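Local atomic coordinates of glutathione S-transferase (Cupriavidus metallidurans, PDB entry 4MK3), a protein that binds the glutathione derivative glutathione sulfinic acid and probably works as a glutathione transferase. Residues A[111-116]-A[175-180]; A[117-122]-A[158-163]. One frame throughout, in Å; residues are numbered along the deposited sequence. Where two conformers were deposited one is given.

Interaction 1. Residues A[111-116]-A[175-180]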
loop_
_atom_site.group_PDB
_atom_site.type_symbol
_atom_site.label_atom_id
_atom_site.label_comp_id
_atom_site.label_asym_id
_atom_site.label_seq_id
_atom_site.Cartn_x
_atom_site.Cartn_y
_atom_site.Cartn_z
ATOM N N GLU A 111 7.092 -2.991 -13.600
ATOM C CA GLU A 111 6.509 -4.315 -13.716
ATOM C C GLU A 111 6.556 -5.063 -12.380
ATOM O O GLU A 111 5.568 -5.611 -11.927
ATOM C CB GLU A 111 7.243 -5.092 -14.807
ATOM C CG GLU A 111 6.719 -6.479 -15.081
ATOM C CD GLU A 111 7.612 -7.238 -16.073
ATOM O OE1 GLU A 111 8.753 -6.785 -16.341
ATOM O OE2 GLU A 111 7.186 -8.293 -16.587
ATOM N N VAL A 112 7.712 -5.053 -11.738
ATOM C CA VAL A 112 7.885 -5.707 -10.448
ATOM C C VAL A 112 7.047 -5.059 -9.358
ATOM O O VAL A 112 6.441 -5.763 -8.549
ATOM C CB VAL A 112 9.388 -5.737 -10.058
ATOM C CG1 VAL A 112 9.613 -6.101 -8.586
ATOM C CG2 VAL A 112 10.119 -6.704 -10.972
ATOM N N ARG A 113 7.000 -3.732 -9.326
ATOM C CA ARG A 113 6.234 -3.080 -8.282
ATOM C C ARG A 113 4.722 -3.244 -8.485
ATOM O O ARG A 113 3.975 -3.303 -7.503
ATOM C CB ARG A 113 6.605 -1.601 -8.194
ATOM C CG ARG A 113 8.053 -1.275 -7.823
ATOM C CD ARG A 113 8.746 -2.236 -6.886
ATOM N NE ARG A 113 8.294 -2.233 -5.496
ATOM C CZ ARG A 113 8.720 -1.404 -4.546
ATOM N NH1 ARG A 113 9.562 -0.425 -4.835
ATOM N NH2 ARG A 113 8.279 -1.557 -3.302
ATOM N N CYS A 114 4.269 -3.351 -9.723
ATOM C CA CYS A 114 2.857 -3.604 -9.952
ATOM C C CYS A 114 2.481 -5.030 -9.528
ATOM O O CYS A 114 1.444 -5.245 -8.903
ATOM C CB CYS A 114 2.509 -3.312 -11.404
ATOM S SG CYS A 114 0.760 -3.526 -11.759
ATOM N N TRP A 115 3.339 -6.001 -9.810
ATOM C CA TRP A 115 3.153 -7.339 -9.284
ATOM C C TRP A 115 3.049 -7.319 -7.768
ATOM O O TRP A 115 2.204 -8.000 -7.182
ATOM C CB TRP A 115 4.302 -8.257 -9.686
ATOM C CG TRP A 115 4.146 -8.947 -11.004
ATOM C CD1 TRP A 115 4.794 -8.667 -12.178
ATOM C CD2 TRP A 115 3.301 -10.062 -11.259
ATOM N NE1 TRP A 115 4.374 -9.543 -13.164
ATOM C CE2 TRP A 115 3.472 -10.416 -12.611
ATOM C CE3 TRP A 115 2.415 -10.809 -10.473
ATOM C CZ2 TRP A 115 2.791 -11.481 -13.200
ATOM C CZ3 TRP A 115 1.753 -11.888 -11.064
ATOM C CH2 TRP A 115 1.937 -12.202 -12.412
ATOM N N GLU A 116 3.924 -6.573 -7.104
ATOM C CA GLU A 116 3.881 -6.491 -5.650
ATOM C C GLU A 116 2.560 -5.883 -5.181
ATOM O O GLU A 116 1.957 -6.354 -4.225
ATOM C CB GLU A 116 5.060 -5.693 -5.114
ATOM C CG GLU A 116 5.037 -5.552 -3.582
ATOM C CD GLU A 116 6.114 -4.626 -3.034
ATOM O OE1 GLU A 116 6.535 -3.680 -3.737
ATOM O OE2 GLU A 116 6.580 -4.847 -1.892
ATOM N N TYR A 175 14.119 -14.307 -10.822
ATOM C CA TYR A 175 13.408 -14.146 -9.555
ATOM C C TYR A 175 13.557 -12.714 -9.052
ATOM O O TYR A 175 14.668 -12.179 -9.007
ATOM C CB TYR A 175 14.043 -15.104 -8.570
ATOM C CG TYR A 175 13.514 -15.168 -7.146
ATOM C CD1 TYR A 175 12.350 -15.841 -6.832
ATOM C CD2 TYR A 175 14.246 -14.626 -6.114
ATOM C CE1 TYR A 175 11.921 -15.945 -5.532
ATOM C CE2 TYR A 175 13.821 -14.728 -4.806
ATOM C CZ TYR A 175 12.664 -15.402 -4.530
ATOM O OH TYR A 175 12.253 -15.553 -3.231
ATOM N N THR A 176 12.424 -12.120 -8.704
ATOM C CA THR A 176 12.370 -10.744 -8.218
ATOM C C THR A 176 11.399 -10.638 -7.051
ATOM O O THR A 176 10.749 -11.598 -6.636
ATOM C CB THR A 176 11.863 -9.773 -9.317
ATOM O OG1 THR A 176 10.485 -10.050 -9.599
ATOM C CG2 THR A 176 12.699 -9.852 -10.595
ATOM N N LEU A 177 11.297 -9.420 -6.533
ATOM C CA LEU A 177 10.316 -9.135 -5.499
ATOM C C LEU A 177 8.897 -9.488 -5.932
ATOM O O LEU A 177 8.050 -9.783 -5.088
ATOM C CB LEU A 177 10.417 -7.653 -5.123
ATOM C CG LEU A 177 9.446 -7.125 -4.058
ATOM C CD1 LEU A 177 9.628 -7.841 -2.731
ATOM C CD2 LEU A 177 9.649 -5.621 -3.876
ATOM N N ALA A 178 8.607 -9.461 -7.240
ATOM C CA ALA A 178 7.305 -9.892 -7.700
ATOM C C ALA A 178 6.990 -11.314 -7.250
ATOM O O ALA A 178 5.892 -11.605 -6.739
ATOM C CB ALA A 178 7.225 -9.788 -9.227
ATOM N N ASP A 179 7.958 -12.201 -7.455
ATOM C CA ASP A 179 7.794 -13.595 -7.063
ATOM C C ASP A 179 7.671 -13.755 -5.570
ATOM O O ASP A 179 6.838 -14.533 -5.087
ATOM C CB ASP A 179 8.983 -14.381 -7.613
ATOM C CG ASP A 179 9.120 -14.195 -9.090
ATOM O OD1 ASP A 179 8.260 -14.719 -9.849
ATOM O OD2 ASP A 179 10.059 -13.477 -9.498
ATOM N N VAL A 180 8.510 -13.044 -4.820
ATOM C CA VAL A 180 8.406 -13.082 -3.358
ATOM C C VAL A 180 6.983 -12.733 -2.910
ATOM O O VAL A 180 6.378 -13.445 -2.109
ATOM C CB VAL A 180 9.408 -12.107 -2.715
ATOM C CG1 VAL A 180 9.250 -12.074 -1.206
ATOM C CG2 VAL A 180 10.829 -12.465 -3.062
#

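Interaction 2. Residues A[117-122]-A[158-163]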
loop_
_atom_site.group_PDB
_atom_site.type_symbol
_atom_site.label_atom_id
_atom_site.label_comp_id
_atom_site.label_asym_id
_atom_site.label_seq_id
_atom_site.Cartn_x
_atom_site.Cartn_y
_atom_site.Cartn_z
ATOM N N ALA A 117 2.102 -4.849 -5.866
ATOM C CA ALA A 117 0.818 -4.227 -5.518
ATOM C C ALA A 117 -0.342 -5.198 -5.708
ATOM O O ALA A 117 -1.313 -5.182 -4.930
ATOM C CB ALA A 117 0.615 -2.970 -6.315
ATOM N N LEU A 118 -0.284 -6.015 -6.742
ATOM C CA LEU A 118 -1.318 -7.009 -6.980
ATOM C C LEU A 118 -1.356 -8.019 -5.842
ATOM O O LEU A 118 -2.423 -8.343 -5.312
ATOM C CB LEU A 118 -1.073 -7.713 -8.315
ATOM C CG LEU A 118 -2.017 -8.839 -8.713
ATOM C CD1 LEU A 118 -3.471 -8.383 -8.708
ATOM C CD2 LEU A 118 -1.602 -9.387 -10.066
ATOM N N ALA A 119 -0.197 -8.539 -5.460
ATOM C CA ALA A 119 -0.112 -9.506 -4.371
ATOM C C ALA A 119 -0.546 -8.902 -3.036
ATOM O O ALA A 119 -1.316 -9.498 -2.285
ATOM C CB ALA A 119 1.290 -10.061 -4.280
ATOM N N ASP A 120 -0.060 -7.703 -2.752
ATOM C CA ASP A 120 -0.398 -7.022 -1.507
ATOM C C ASP A 120 -1.899 -6.726 -1.482
ATOM O O ASP A 120 -2.527 -6.766 -0.428
ATOM C CB ASP A 120 0.370 -5.692 -1.410
ATOM C CG ASP A 120 1.841 -5.838 -0.979
ATOM O OD1 ASP A 120 2.350 -6.967 -0.807
ATOM O OD2 ASP A 120 2.478 -4.776 -0.804
ATOM N N GLY A 121 -2.461 -6.389 -2.634
ATOM C CA GLY A 121 -3.899 -6.131 -2.718
ATOM C C GLY A 121 -4.755 -7.346 -2.468
ATOM O O GLY A 121 -5.839 -7.263 -1.845
ATOM N N LEU A 122 -4.305 -8.492 -2.956
ATOM C CA LEU A 122 -4.944 -9.766 -2.642
ATOM C C LEU A 122 -4.902 -9.962 -1.111
ATOM O O LEU A 122 -5.930 -10.276 -0.482
ATOM C CB LEU A 122 -4.242 -10.903 -3.396
ATOM C CG LEU A 122 -4.851 -12.290 -3.239
ATOM C CD1 LEU A 122 -4.330 -13.213 -4.329
ATOM C CD2 LEU A 122 -4.573 -12.928 -1.877
ATOM N N THR A 158 -6.842 -14.692 -10.808
ATOM C CA THR A 158 -6.931 -14.833 -12.254
ATOM C C THR A 158 -5.888 -13.937 -12.920
ATOM O O THR A 158 -5.235 -14.349 -13.877
ATOM C CB THR A 158 -8.298 -14.441 -12.724
ATOM O OG1 THR A 158 -9.245 -15.378 -12.200
ATOM C CG2 THR A 158 -8.393 -14.472 -14.242
ATOM N N ALA A 159 -5.732 -12.719 -12.432
ATOM C CA ALA A 159 -4.740 -11.814 -13.009
ATOM C C ALA A 159 -3.328 -12.334 -12.806
ATOM O O ALA A 159 -2.474 -12.197 -13.685
ATOM C CB ALA A 159 -4.879 -10.403 -12.427
ATOM N N MET A 160 -3.052 -12.915 -11.646
ATOM C CA MET A 160 -1.719 -13.462 -11.407
ATOM C C MET A 160 -1.463 -14.594 -12.405
ATOM O O MET A 160 -0.362 -14.701 -12.950
ATOM C CB MET A 160 -1.583 -14.011 -9.998
ATOM C CG MET A 160 -1.542 -12.953 -8.911
ATOM S SD MET A 160 -1.581 -13.748 -7.289
ATOM C CE MET A 160 -1.329 -12.350 -6.211
ATOM N N SER A 161 -2.452 -15.455 -12.613
ATOM C CA SER A 161 -2.266 -16.563 -13.530
ATOM C C SER A 161 -2.097 -16.033 -14.973
ATOM O O SER A 161 -1.223 -16.499 -15.716
ATOM C CB SER A 161 -3.444 -17.538 -13.427
ATOM O OG SER A 161 -3.347 -18.600 -14.369
ATOM N N THR A 162 -2.903 -15.054 -15.359
ATOM C CA THR A 162 -2.806 -14.458 -16.701
ATOM C C THR A 162 -1.437 -13.788 -16.899
ATOM O O THR A 162 -0.792 -13.951 -17.947
ATOM C CB THR A 162 -3.948 -13.472 -16.913
ATOM O OG1 THR A 162 -5.178 -14.212 -16.922
ATOM C CG2 THR A 162 -3.810 -12.752 -18.275
ATOM N N GLY A 163 -0.978 -13.087 -15.870
ATOM C CA GLY A 163 0.287 -12.359 -15.932
ATOM C C GLY A 163 1.501 -13.255 -15.972
ATOM O O GLY A 163 2.462 -12.974 -16.693
#

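Interaction 1. Residues A[111-116]-A[175-180]
Leu177, Ala178 and Val112 carry this contact. Thr176 and Asp179 form a capping box at the start of helix 177-192, the N-capping box well known from the C-terminal domain of glutathione transferases. This capped end packs against helix 106-134. In the box, Thr176 N donates to the anti lone pair of Asp179 OD2 (2.8 Å), and Thr176 OG1 takes the N-H of Ala178. Val112 lies over this first turn and touches it with both methyls. Its CG1 is anti to the backbone N (chi1 166°) and reaches Leu177 CB at 3.9 Å. The other branch, CG2, rests on the capping hydroxyl, 3.6 Å from Thr176 OG1. Ala178 meets Trp115 at the root of the side chain, and the two CB atoms are only 3.3 Å apart. The packing is tight here, and the far end of the indole leads away from the segment 175-180. Leu177 sends CD2 against the carboxylate of Glu116, 3.7 Å from OE1. That carboxylate is held by Arg113 from the side, in the guanidinium plane, and Lys36 forms a salt bridge with its OE2. Arg113 NE and NH2 both donate to the one oxygen Glu116 OE1, and NH2 comes in on its syn lone pair at 2.8 Å.

Interaction 2. Residues A[117-122]-A[158-163]
Met160 reaches across to helix 106-134 and overlaps Leu118 and Ala119 and, one turn on, Leu122. Its CG is anti to the carbonyl carbon (chi1 -71°), and the chain runs extended from there, which carries the methyl CE to the far helix. The root of the side chain meets Leu118. The two side chains cross obliquely, with Leu118 CD2 3.7 Å from Met160 CG. The end of the chain lies against the backbone of the partner helix: Met160 CE is 3.6 Å from Ala119 CA. The Leu122 side chain crosses that of Met160 at about a right angle, its CD1 3.6 Å from Met160 CE. The helices belong to the all-helical C-terminal domain of the glutathione transferase fold. They run nearly antiparallel, at 156°, and the axes of the two segments come no closer than 10.9 Å. The extended Met160 covers much of that distance. Cutting Met160 back to an alanine takes away the CG that Leu118 CD2 packs on and the methyl that Leu122 CD1 and Ala119 CA rest against, which would probably leave a gap between the helices. Helix 177-192 closes in on the same cluster, with Val182 on Met160, Ala181 on Ala119 and Leu189 on Leu122. Toward the dimer partner, Leu118 CD2 touches Ala159 CB at 4.2 Å, and Pro67 of the second subunit packs on both residues.

In the fold
Helix 106-134 supplies one side of both contacts, on consecutive segments. Interaction 1 joins it to helix 177-192 and interaction 2 to helix 143-164, so three helices of the C-terminal domain are tied together. The centres of the contacts are about 10 Å apart. Trp115 bridges them: its CH2 lies 3.4 Å from Met160 O, and its CZ2 lies 3.5 Å from Gly163 C. Lys36 forms salt bridges with both Glu116 and Asp120. The bound glutathione sulfinic acid is about 7 Å from the side chain of Glu116 and about 10 Å from that of Ala119. Both contacts also touch the second subunit.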